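Local coordinates for type IV pilus assembly protein PilC (Thermus thermophilus, PDB 2WHN) that probably serves as an inner-membrane platform component of the type IV pilus, controlling pilus assembly and disassembly and the localization and activity of the ATPase PilB, at residues 30-35 and 57-62; 46-51 and 73-78; 53-58 and 63-68; 67-72 and 77-82. All blocks are in the same frame, centred on the assembly; numbering follows the deposited sequence.

Contact 1 of 4, residues 30-35 and 57-62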
# COMPACT_ATOMS: atom_id res chain seq x y z
N LEU A 30 2.65 15.32 -2.39
CA LEU A 30 1.47 15.11 -1.54
C LEU A 30 1.87 14.39 -0.25
O LEU A 30 2.78 13.57 -0.27
CB LEU A 30 0.42 14.27 -2.28
CG LEU A 30 -0.37 14.95 -3.41
CD1 LEU A 30 0.57 15.43 -4.49
CD2 LEU A 30 -1.40 13.98 -3.99
N THR A 31 1.18 14.68 0.84
CA THR A 31 1.39 13.95 2.09
C THR A 31 0.85 12.52 2.01
O THR A 31 -0.00 12.21 1.17
CB THR A 31 0.73 14.64 3.31
OG1 THR A 31 -0.70 14.55 3.20
CG2 THR A 31 1.15 16.10 3.40
N LEU A 32 1.30 11.68 2.93
CA LEU A 32 0.82 10.31 3.01
C LEU A 32 -0.71 10.23 3.07
O LEU A 32 -1.32 9.44 2.35
CB LEU A 32 1.43 9.61 4.23
CG LEU A 32 0.94 8.18 4.47
CD1 LEU A 32 1.31 7.31 3.28
CD2 LEU A 32 1.53 7.62 5.76
N LEU A 33 -1.32 11.03 3.94
CA LEU A 33 -2.76 10.95 4.16
C LEU A 33 -3.55 11.50 2.98
O LEU A 33 -4.62 10.99 2.64
CB LEU A 33 -3.17 11.67 5.45
CG LEU A 33 -3.12 10.81 6.73
CD1 LEU A 33 -3.50 11.62 7.96
CD2 LEU A 33 -4.00 9.58 6.59
N GLN A 34 -3.05 12.58 2.38
CA GLN A 34 -3.62 13.06 1.13
C GLN A 34 -3.62 11.95 0.07
O GLN A 34 -4.64 11.70 -0.58
CB GLN A 34 -2.86 14.28 0.62
CG GLN A 34 -3.21 15.56 1.36
CD GLN A 34 -2.17 16.64 1.17
OE1 GLN A 34 -1.22 16.47 0.40
NE2 GLN A 34 -2.34 17.75 1.86
N ALA A 35 -2.48 11.28 -0.08
CA ALA A 35 -2.33 10.23 -1.09
C ALA A 35 -3.28 9.06 -0.84
O ALA A 35 -3.92 8.55 -1.77
CB ALA A 35 -0.89 9.74 -1.15
N THR A 57 -7.69 5.04 7.93
CA THR A 57 -8.34 5.30 9.21
C THR A 57 -7.34 5.17 10.36
O THR A 57 -7.29 6.02 11.24
CB THR A 57 -9.49 4.31 9.46
OG1 THR A 57 -10.38 4.33 8.34
CG2 THR A 57 -10.26 4.67 10.73
N ASP A 58 -6.57 4.09 10.34
CA ASP A 58 -5.58 3.83 11.38
C ASP A 58 -4.55 4.95 11.44
O ASP A 58 -4.22 5.44 12.52
CB ASP A 58 -4.89 2.49 11.14
CG ASP A 58 -5.77 1.30 11.49
OD1 ASP A 58 -6.87 1.53 12.05
OD2 ASP A 58 -5.37 0.15 11.22
N VAL A 59 -4.03 5.34 10.28
CA VAL A 59 -3.00 6.38 10.21
C VAL A 59 -3.54 7.75 10.61
O VAL A 59 -2.87 8.52 11.31
CB VAL A 59 -2.38 6.48 8.80
CG1 VAL A 59 -1.35 7.59 8.77
CG2 VAL A 59 -1.75 5.14 8.40
N GLU A 60 -4.74 8.07 10.15
CA GLU A 60 -5.37 9.33 10.54
C GLU A 60 -5.54 9.41 12.06
O GLU A 60 -5.54 10.50 12.63
CB GLU A 60 -6.72 9.49 9.83
CG GLU A 60 -7.31 10.89 9.96
CD GLU A 60 -8.57 11.07 9.13
OE1 GLU A 60 -8.45 11.33 7.91
OE2 GLU A 60 -9.67 10.93 9.69
N GLY A 61 -5.69 8.26 12.71
CA GLY A 61 -5.84 8.20 14.16
C GLY A 61 -4.52 8.33 14.92
O GLY A 61 -4.51 8.47 16.14
N GLY A 62 -3.41 8.29 14.19
CA GLY A 62 -2.10 8.50 14.81
C GLY A 62 -1.22 7.26 14.88
O GLY A 62 -0.11 7.31 15.40

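Contact 2 of 4, residues 46-51 and 73-78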
# COMPACT_ATOMS: atom_id res chain seq x y z
N ARG A 46 -12.23 -4.65 -4.45
CA ARG A 46 -13.07 -4.24 -3.33
C ARG A 46 -12.45 -4.56 -1.98
O ARG A 46 -12.59 -3.80 -1.02
CB ARG A 46 -14.45 -4.90 -3.42
CG ARG A 46 -15.41 -4.45 -2.32
CD ARG A 46 -16.55 -5.44 -2.14
NE ARG A 46 -16.19 -6.55 -1.27
CZ ARG A 46 -16.23 -6.50 0.06
NH1 ARG A 46 -16.60 -5.39 0.68
NH2 ARG A 46 -15.88 -7.57 0.77
N LYS A 47 -11.82 -5.73 -1.90
CA LYS A 47 -11.18 -6.17 -0.67
C LYS A 47 -9.95 -5.33 -0.35
O LYS A 47 -9.68 -5.01 0.81
CB LYS A 47 -10.82 -7.65 -0.75
CG LYS A 47 -10.55 -8.29 0.60
CD LYS A 47 -11.17 -9.68 0.69
CE LYS A 47 -11.30 -10.13 2.14
NZ LYS A 47 -12.08 -11.41 2.25
N PHE A 48 -9.20 -4.96 -1.38
CA PHE A 48 -8.07 -4.06 -1.20
C PHE A 48 -8.54 -2.67 -0.79
O PHE A 48 -7.92 -2.02 0.05
CB PHE A 48 -7.20 -3.98 -2.46
CG PHE A 48 -5.78 -3.55 -2.19
CD1 PHE A 48 -5.24 -3.66 -0.92
CD2 PHE A 48 -4.98 -3.08 -3.22
CE1 PHE A 48 -3.93 -3.27 -0.67
CE2 PHE A 48 -3.67 -2.72 -2.98
CZ PHE A 48 -3.14 -2.80 -1.71
N ARG A 49 -9.66 -2.24 -1.37
CA ARG A 49 -10.28 -0.96 -1.01
C ARG A 49 -10.64 -0.94 0.47
O ARG A 49 -10.41 0.06 1.16
CB ARG A 49 -11.53 -0.70 -1.85
CG ARG A 49 -11.28 0.07 -3.13
CD ARG A 49 -12.41 1.04 -3.43
NE ARG A 49 -13.72 0.38 -3.44
CZ ARG A 49 -14.08 -0.56 -4.30
NH1 ARG A 49 -13.23 -0.98 -5.23
NH2 ARG A 49 -15.29 -1.10 -4.23
N GLU A 50 -11.26 -2.01 0.94
CA GLU A 50 -11.61 -2.12 2.35
C GLU A 50 -10.35 -2.10 3.21
O GLU A 50 -10.32 -1.47 4.26
CB GLU A 50 -12.43 -3.39 2.60
CG GLU A 50 -13.85 -3.32 2.07
CD GLU A 50 -14.85 -2.93 3.14
OE1 GLU A 50 -14.43 -2.36 4.17
OE2 GLU A 50 -16.06 -3.21 2.97
N ILE A 51 -9.31 -2.78 2.74
CA ILE A 51 -8.03 -2.81 3.43
C ILE A 51 -7.46 -1.40 3.56
O ILE A 51 -6.97 -1.01 4.62
CB ILE A 51 -7.00 -3.66 2.65
CG1 ILE A 51 -7.42 -5.13 2.63
CG2 ILE A 51 -5.62 -3.50 3.26
CD1 ILE A 51 -7.23 -5.83 3.94
N LYS A 73 -2.19 -9.09 5.24
CA LYS A 73 -1.29 -10.11 4.71
C LYS A 73 -0.64 -9.68 3.40
O LYS A 73 0.48 -10.09 3.10
CB LYS A 73 -2.04 -11.43 4.51
CG LYS A 73 -2.52 -12.07 5.80
CD LYS A 73 -3.86 -12.79 5.62
CE LYS A 73 -3.95 -13.51 4.28
NZ LYS A 73 -3.15 -14.76 4.26
N ILE A 74 -1.35 -8.89 2.61
CA ILE A 74 -0.86 -8.51 1.28
C ILE A 74 0.49 -7.78 1.34
O ILE A 74 1.24 -7.77 0.36
CB ILE A 74 -1.90 -7.64 0.53
CG1 ILE A 74 -1.37 -7.27 -0.86
CG2 ILE A 74 -2.25 -6.40 1.34
CD1 ILE A 74 -1.13 -8.46 -1.76
N PHE A 75 0.82 -7.20 2.49
CA PHE A 75 2.10 -6.52 2.65
C PHE A 75 3.13 -7.43 3.33
O PHE A 75 2.94 -7.82 4.48
CB PHE A 75 1.92 -5.21 3.43
CG PHE A 75 0.91 -4.27 2.81
CD1 PHE A 75 -0.37 -4.15 3.34
CD2 PHE A 75 1.22 -3.55 1.67
CE1 PHE A 75 -1.31 -3.32 2.75
CE2 PHE A 75 0.28 -2.71 1.08
CZ PHE A 75 -0.99 -2.61 1.62
N SER A 76 4.18 -7.79 2.60
CA SER A 76 5.20 -8.70 3.11
C SER A 76 6.04 -8.07 4.22
O SER A 76 6.07 -6.85 4.37
CB SER A 76 6.10 -9.17 1.98
OG SER A 76 6.97 -8.13 1.57
N ARG A 77 6.77 -8.90 4.96
CA ARG A 77 7.63 -8.41 6.03
C ARG A 77 8.62 -7.38 5.52
O ARG A 77 8.85 -6.35 6.15
CB ARG A 77 8.38 -9.57 6.69
CG ARG A 77 7.60 -10.29 7.77
CD ARG A 77 8.45 -11.38 8.42
NE ARG A 77 7.65 -12.53 8.81
CZ ARG A 77 7.09 -13.37 7.95
NH1 ARG A 77 7.24 -13.18 6.65
NH2 ARG A 77 6.37 -14.40 8.39
N LEU A 78 9.22 -7.67 4.36
CA LEU A 78 10.19 -6.76 3.78
C LEU A 78 9.53 -5.44 3.39
O LEU A 78 10.10 -4.36 3.61
CB LEU A 78 10.85 -7.40 2.56
CG LEU A 78 11.98 -6.58 1.93
CD1 LEU A 78 13.02 -6.20 2.98
CD2 LEU A 78 12.62 -7.34 0.78

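Contact 3 of 4, residues 53-58 and 63-68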
# COMPACT_ATOMS: atom_id res chain seq x y z
N LYS A 53 -8.94 1.56 3.24
CA LYS A 53 -9.75 2.42 4.10
C LYS A 53 -9.41 2.20 5.57
O LYS A 53 -9.38 3.15 6.36
CB LYS A 53 -11.25 2.19 3.86
CG LYS A 53 -11.69 2.52 2.44
CD LYS A 53 -13.18 2.32 2.23
CE LYS A 53 -13.55 2.53 0.77
NZ LYS A 53 -15.02 2.55 0.54
N GLN A 54 -9.13 0.96 5.94
CA GLN A 54 -8.73 0.66 7.30
C GLN A 54 -7.32 1.19 7.59
O GLN A 54 -7.05 1.68 8.68
CB GLN A 54 -8.80 -0.84 7.58
CG GLN A 54 -8.31 -1.24 8.96
CD GLN A 54 -9.23 -0.74 10.06
OE1 GLN A 54 -10.41 -1.10 10.11
NE2 GLN A 54 -8.69 0.08 10.96
N VAL A 55 -6.44 1.12 6.60
CA VAL A 55 -5.09 1.65 6.75
C VAL A 55 -5.11 3.16 6.94
O VAL A 55 -4.42 3.70 7.81
CB VAL A 55 -4.20 1.30 5.54
CG1 VAL A 55 -2.86 2.05 5.64
CG2 VAL A 55 -3.97 -0.20 5.47
N ARG A 56 -5.91 3.84 6.13
CA ARG A 56 -6.01 5.30 6.20
C ARG A 56 -6.65 5.75 7.52
O ARG A 56 -6.24 6.74 8.11
CB ARG A 56 -6.82 5.84 5.02
CG ARG A 56 -7.07 7.34 5.09
CD ARG A 56 -7.70 7.84 3.80
NE ARG A 56 -8.49 9.04 4.00
CZ ARG A 56 -9.60 9.10 4.74
NH1 ARG A 56 -10.03 8.01 5.37
NH2 ARG A 56 -10.27 10.24 4.85
N THR A 57 -7.69 5.04 7.93
CA THR A 57 -8.34 5.30 9.21
C THR A 57 -7.34 5.17 10.36
O THR A 57 -7.29 6.02 11.24
CB THR A 57 -9.49 4.31 9.46
OG1 THR A 57 -10.38 4.33 8.34
CG2 THR A 57 -10.26 4.67 10.73
N ASP A 58 -6.57 4.09 10.34
CA ASP A 58 -5.58 3.83 11.38
C ASP A 58 -4.55 4.95 11.44
O ASP A 58 -4.22 5.44 12.52
CB ASP A 58 -4.89 2.49 11.14
CG ASP A 58 -5.77 1.30 11.49
OD1 ASP A 58 -6.87 1.53 12.05
OD2 ASP A 58 -5.37 0.15 11.22
N MET A 63 -1.72 6.14 14.36
CA MET A 63 -0.92 4.92 14.27
C MET A 63 0.10 5.04 13.14
O MET A 63 -0.12 5.78 12.17
CB MET A 63 -1.83 3.70 14.04
CG MET A 63 -1.08 2.41 13.74
SD MET A 63 -2.19 1.01 13.45
CE MET A 63 -3.38 1.26 14.78
N ALA A 64 1.22 4.35 13.29
CA ALA A 64 2.27 4.40 12.28
C ALA A 64 1.83 3.71 11.00
O ALA A 64 1.03 2.76 11.03
CB ALA A 64 3.55 3.76 12.82
N PHE A 65 2.32 4.20 9.87
CA PHE A 65 1.95 3.66 8.56
C PHE A 65 2.34 2.19 8.45
O PHE A 65 1.55 1.35 8.03
CB PHE A 65 2.61 4.48 7.44
CG PHE A 65 2.21 4.07 6.05
CD1 PHE A 65 0.92 3.63 5.78
CD2 PHE A 65 3.11 4.16 5.00
CE1 PHE A 65 0.54 3.28 4.50
CE2 PHE A 65 2.74 3.80 3.71
CZ PHE A 65 1.46 3.36 3.46
N SER A 66 3.57 1.88 8.87
CA SER A 66 4.07 0.51 8.83
C SER A 66 3.25 -0.45 9.68
O SER A 66 3.01 -1.59 9.28
CB SER A 66 5.54 0.47 9.25
OG SER A 66 5.70 1.02 10.54
N GLU A 67 2.80 0.00 10.85
CA GLU A 67 1.95 -0.84 11.69
C GLU A 67 0.56 -1.03 11.08
O GLU A 67 -0.02 -2.11 11.16
CB GLU A 67 1.84 -0.31 13.12
CG GLU A 67 0.83 -1.09 13.97
CD GLU A 67 0.90 -0.77 15.45
OE1 GLU A 67 1.33 0.35 15.81
OE2 GLU A 67 0.50 -1.63 16.27
N ALA A 68 0.02 0.03 10.48
CA ALA A 68 -1.25 -0.09 9.77
C ALA A 68 -1.17 -1.13 8.65
O ALA A 68 -2.07 -1.96 8.51
CB ALA A 68 -1.69 1.26 9.22
O HOH W 1 -4.77 -1.14 9.00

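Contact 4 of 4, residues 67-72 and 77-82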
# COMPACT_ATOMS: atom_id res chain seq x y z
N GLU A 67 2.80 0.00 10.85
CA GLU A 67 1.95 -0.84 11.69
C GLU A 67 0.56 -1.03 11.08
O GLU A 67 -0.02 -2.11 11.16
CB GLU A 67 1.84 -0.31 13.12
CG GLU A 67 0.83 -1.09 13.97
CD GLU A 67 0.90 -0.77 15.45
OE1 GLU A 67 1.33 0.35 15.81
OE2 GLU A 67 0.50 -1.63 16.27
N ALA A 68 0.02 0.03 10.48
CA ALA A 68 -1.25 -0.09 9.77
C ALA A 68 -1.17 -1.13 8.65
O ALA A 68 -2.07 -1.96 8.51
CB ALA A 68 -1.69 1.26 9.22
N LEU A 69 -0.07 -1.11 7.90
CA LEU A 69 0.17 -2.11 6.86
C LEU A 69 0.31 -3.52 7.45
O LEU A 69 -0.17 -4.49 6.87
CB LEU A 69 1.43 -1.78 6.06
CG LEU A 69 1.51 -0.39 5.42
CD1 LEU A 69 2.84 -0.23 4.69
CD2 LEU A 69 0.34 -0.15 4.49
N SER A 70 1.01 -3.62 8.57
CA SER A 70 1.39 -4.92 9.11
C SER A 70 0.17 -5.72 9.52
O SER A 70 0.26 -6.92 9.80
CB SER A 70 2.35 -4.77 10.29
OG SER A 70 1.66 -4.29 11.43
N LYS A 71 -0.99 -5.06 9.53
CA LYS A 71 -2.24 -5.71 9.88
C LYS A 71 -2.78 -6.57 8.74
O LYS A 71 -3.75 -7.31 8.92
CB LYS A 71 -3.30 -4.67 10.27
CG LYS A 71 -3.15 -4.13 11.67
CD LYS A 71 -4.18 -3.05 11.94
CE LYS A 71 -4.28 -2.73 13.42
NZ LYS A 71 -5.42 -1.80 13.70
N HIS A 72 -2.17 -6.45 7.57
CA HIS A 72 -2.76 -7.02 6.36
C HIS A 72 -1.77 -7.87 5.57
O HIS A 72 -0.67 -7.43 5.24
CB HIS A 72 -3.34 -5.91 5.48
CG HIS A 72 -4.33 -5.03 6.19
ND1 HIS A 72 -5.65 -5.38 6.36
CD2 HIS A 72 -4.18 -3.82 6.79
CE1 HIS A 72 -6.27 -4.43 7.03
NE2 HIS A 72 -5.40 -3.48 7.31
N ARG A 77 6.77 -8.90 4.96
CA ARG A 77 7.63 -8.41 6.03
C ARG A 77 8.62 -7.38 5.52
O ARG A 77 8.85 -6.35 6.15
CB ARG A 77 8.38 -9.57 6.69
CG ARG A 77 7.60 -10.29 7.77
CD ARG A 77 8.45 -11.38 8.42
NE ARG A 77 7.65 -12.53 8.81
CZ ARG A 77 7.09 -13.37 7.95
NH1 ARG A 77 7.24 -13.18 6.65
NH2 ARG A 77 6.37 -14.40 8.39
N LEU A 78 9.22 -7.67 4.36
CA LEU A 78 10.19 -6.76 3.78
C LEU A 78 9.53 -5.44 3.39
O LEU A 78 10.10 -4.36 3.61
CB LEU A 78 10.85 -7.40 2.56
CG LEU A 78 11.98 -6.58 1.93
CD1 LEU A 78 13.02 -6.20 2.98
CD2 LEU A 78 12.62 -7.34 0.78
N TYR A 79 8.34 -5.52 2.82
CA TYR A 79 7.59 -4.32 2.45
C TYR A 79 7.39 -3.45 3.68
O TYR A 79 7.73 -2.26 3.67
CB TYR A 79 6.23 -4.72 1.85
CG TYR A 79 5.53 -3.63 1.06
CD1 TYR A 79 5.40 -3.73 -0.32
CD2 TYR A 79 4.95 -2.54 1.69
CE1 TYR A 79 4.72 -2.76 -1.04
CE2 TYR A 79 4.28 -1.57 0.98
CZ TYR A 79 4.17 -1.68 -0.39
OH TYR A 79 3.51 -0.71 -1.11
N VAL A 80 6.84 -4.04 4.74
CA VAL A 80 6.57 -3.32 5.98
C VAL A 80 7.86 -2.78 6.59
O VAL A 80 7.93 -1.62 7.01
CB VAL A 80 5.84 -4.22 7.01
CG1 VAL A 80 5.81 -3.56 8.38
CG2 VAL A 80 4.43 -4.55 6.54
N ASN A 81 8.89 -3.62 6.63
CA ASN A 81 10.18 -3.20 7.19
C ASN A 81 10.80 -2.05 6.41
O ASN A 81 11.37 -1.13 6.99
CB ASN A 81 11.14 -4.39 7.25
CG ASN A 81 10.91 -5.27 8.46
OD1 ASN A 81 10.35 -4.82 9.46
ND2 ASN A 81 11.35 -6.52 8.39
N LEU A 82 10.65 -2.08 5.09
CA LEU A 82 11.15 -1.01 4.24
C LEU A 82 10.36 0.29 4.45
O LEU A 82 10.94 1.36 4.62
CB LEU A 82 11.11 -1.43 2.77
CG LEU A 82 12.31 -2.26 2.32
CD1 LEU A 82 12.10 -2.77 0.90
CD2 LEU A 82 13.60 -1.44 2.43

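Contact 1 of 4, residues 30-35 and 57-62
Leu33 and Val59 run antiparallel alongside each other, and their methyls make the apolar part of this contact. Leu33 CD2 lies 4.0 Å from Val59 CG1. From the neighbouring helical position the Leu32 side chain crosses that of Val59 at about a right angle, its CD2 being 4.2 Å from Val59 CG1. The Val59 rotamer, with CG1 anti to the backbone N (chi1 179°), turns that one branch to both leucines, while CG2 packs on Phe65 and Ala68 of helix 65-70. Both branches of Leu33 also touch the backbone of Glu60: CD1 rests 3.9 Å from Glu60 CA, and CD2 is equally close to Glu60 N.

The elements joined are the first turn of helix 32-39 and the last turn of helix 46-60, within the all-helical N-terminal domain of PilC, a member of the GspF family. The nearest CA atoms, those of Leu33 and Glu60, are 7.1 Å apart, and the leucine side chains bridge this gap at the surface.

None of the hydrogen bonds joins the two segments; those at the helix ends are local. Thr31 and Gln34 form a capping box: Gln34 N donates to Thr31 OG1 over 3.2 Å, and Thr31 N returns a bond to Gln34 OE1 from above the amide carbonyl plane. Gly62, with positive phi, closes the other helix in a Schellman motif, its N bonding to Val59 O at 2.9 Å.

Contact 2 of 4, residues 46-51 and 73-78
Phe48 points the CE1-CZ edge of its ring at CZ of the Phe75 ring, with Phe48 CE1 3.8 Å from Phe75 CZ. That CZ lies close to the plane of the Phe48 ring, and the two side chains cross at about a right angle. Phe48 CZ is also near, 4.0 Å from Phe75 CZ, so the approach is shared by two edge carbons.

Ile74 packs against both rings. Its CG2 sits 4.1 Å from Phe48 CE1 and at the same time 3.4 Å above the plane of the Phe75 ring, offset toward the rim. CG1 of Ile74 is anti to the backbone N (chi1 -179°), which leaves the CG2 branch to meet both rings. One turn along from Phe48, Ile51 CG2 touches the edge of Phe75 near its plane, 4.3 Å from Phe75 CE1.

The contact ties the first turns of helix 46-60 to the loop that precedes helix 77-89, where Ser76 is the N-cap and its OG accepts from Tyr79 N. Helix 12-28 and the loop before it extend the cluster: Phe48 meets Phe18 edge-to-face, Pro10 touches Phe48 and Ile74, and Leu15 touches Phe75.

All the cross-segment contacts are between carbons. Cohesion between the two segments therefore rests on van der Waals packing and on the burial of apolar surface by two rings and two isoleucines.

Contact 3 of 4, residues 53-58 and 63-68
Val55 and Asp58 face Ala68 and Met63 across an alpha-alpha hairpin, in which the end of helix 46-60 turns through two glycines into the short helix 65-70. CG1 of Val55 meets two partners: Ala68 CB at 3.8 Å, and the in-plane edge of the Phe65 ring. The phenylalanine starts away from helix 46-60, yet its chi1 of -175° brings CE1 back to the valine, 3.8 Å from Val55 CG1. Small Ala68 permits close backbones, its CA lying 5.2 Å from Val55 CA.

Asp58 and Met63 run side by side and point the same way. The methionine is extended through chi1 and chi2, which carries SD to 3.8 Å from Asp58 CB, and the bend at chi3 (-43°) then brings CE beside the carboxylate carbon. A backbone bond from Met63 N to Asp58 O, 3.2 Å long, closes the turn.

The carboxylate of Asp58 has several partners: OD1 takes a weak bond from Gln54 NE2, and OD2 forms a salt bridge with Lys71. A water donates to both helices, 2.6 Å from Asp58 OD2 and 2.9 Å from Ala68 O.

Contact 4 of 4, residues 67-72 and 77-82
A helical hairpin, formed by the short helix 65-70 and the start of helix 77-89, provides this contact within the all-helical N-terminal domain of PilC. Val80 is the residue that enters between the two backbones, facing the end of the shorter helix. Its CG2 approaches the main chain at Ser70 and the base of the Leu69 side chain, lying 4.0 Å from Ser70 CA and 4.1 Å from Leu69 CB. CG1, anti to the valine backbone N (chi1 169°), meets CB of the same serine, Ser70, at 4.1 Å. Both branches are thus in use, and the backbones stand 6.3 Å apart between Ser70 CA and Val80 CA.

Leu69 carries the deeper part of the interface. Its CD1 reaches the edge of the Tyr79 ring near the ring plane, 4.2 Å from Tyr79 CE2, and the two side chains cross at about a right angle. On the side of helix 92-109, the Tyr79 side chain packs on Leu96, Leu99 and Leu103, while its OH hydrogen-bonds to Ser19 OG of helix 12-28. Phe75, in the loop that joins the two helices, touches Leu69 and Val80 as well.

Ser70 meets Val80 through carbon, while its hydroxyl bonds within its own helix. A chi1 of 73° folds OG back, and Ser70 OG donates to Glu67 O over 2.8 Å, tilted 23° from the carbonyl plane. With Ser70 OG bonded inside its helix and Tyr79 OH bonded to a third one, the meeting of the two segments is left to apolar carbon.

Overall arrangement
Contact 3 is the centre of the set. It shares Thr57 and Asp58 with contact 1, whose centre is about 7 Å away, and Glu67 and Ala68 with contact 4, about 10 Å away centre to centre. Leu32 CD2 of contact 1 packs 3.6 Å from Phe65 CG of contact 3, while the salt bridge from Asp58 OD2 to Lys71 NZ, 3.2 Å, binds contact 3 to the segment 67-72. Contacts 2 and 4 end on the same helix, 77-89, and Phe75 CB lies 4.0 Å from Val80 CG2. Contacts 1 and 2 use opposite ends of helix 46-60, with centres about 16 Å apart and no touch.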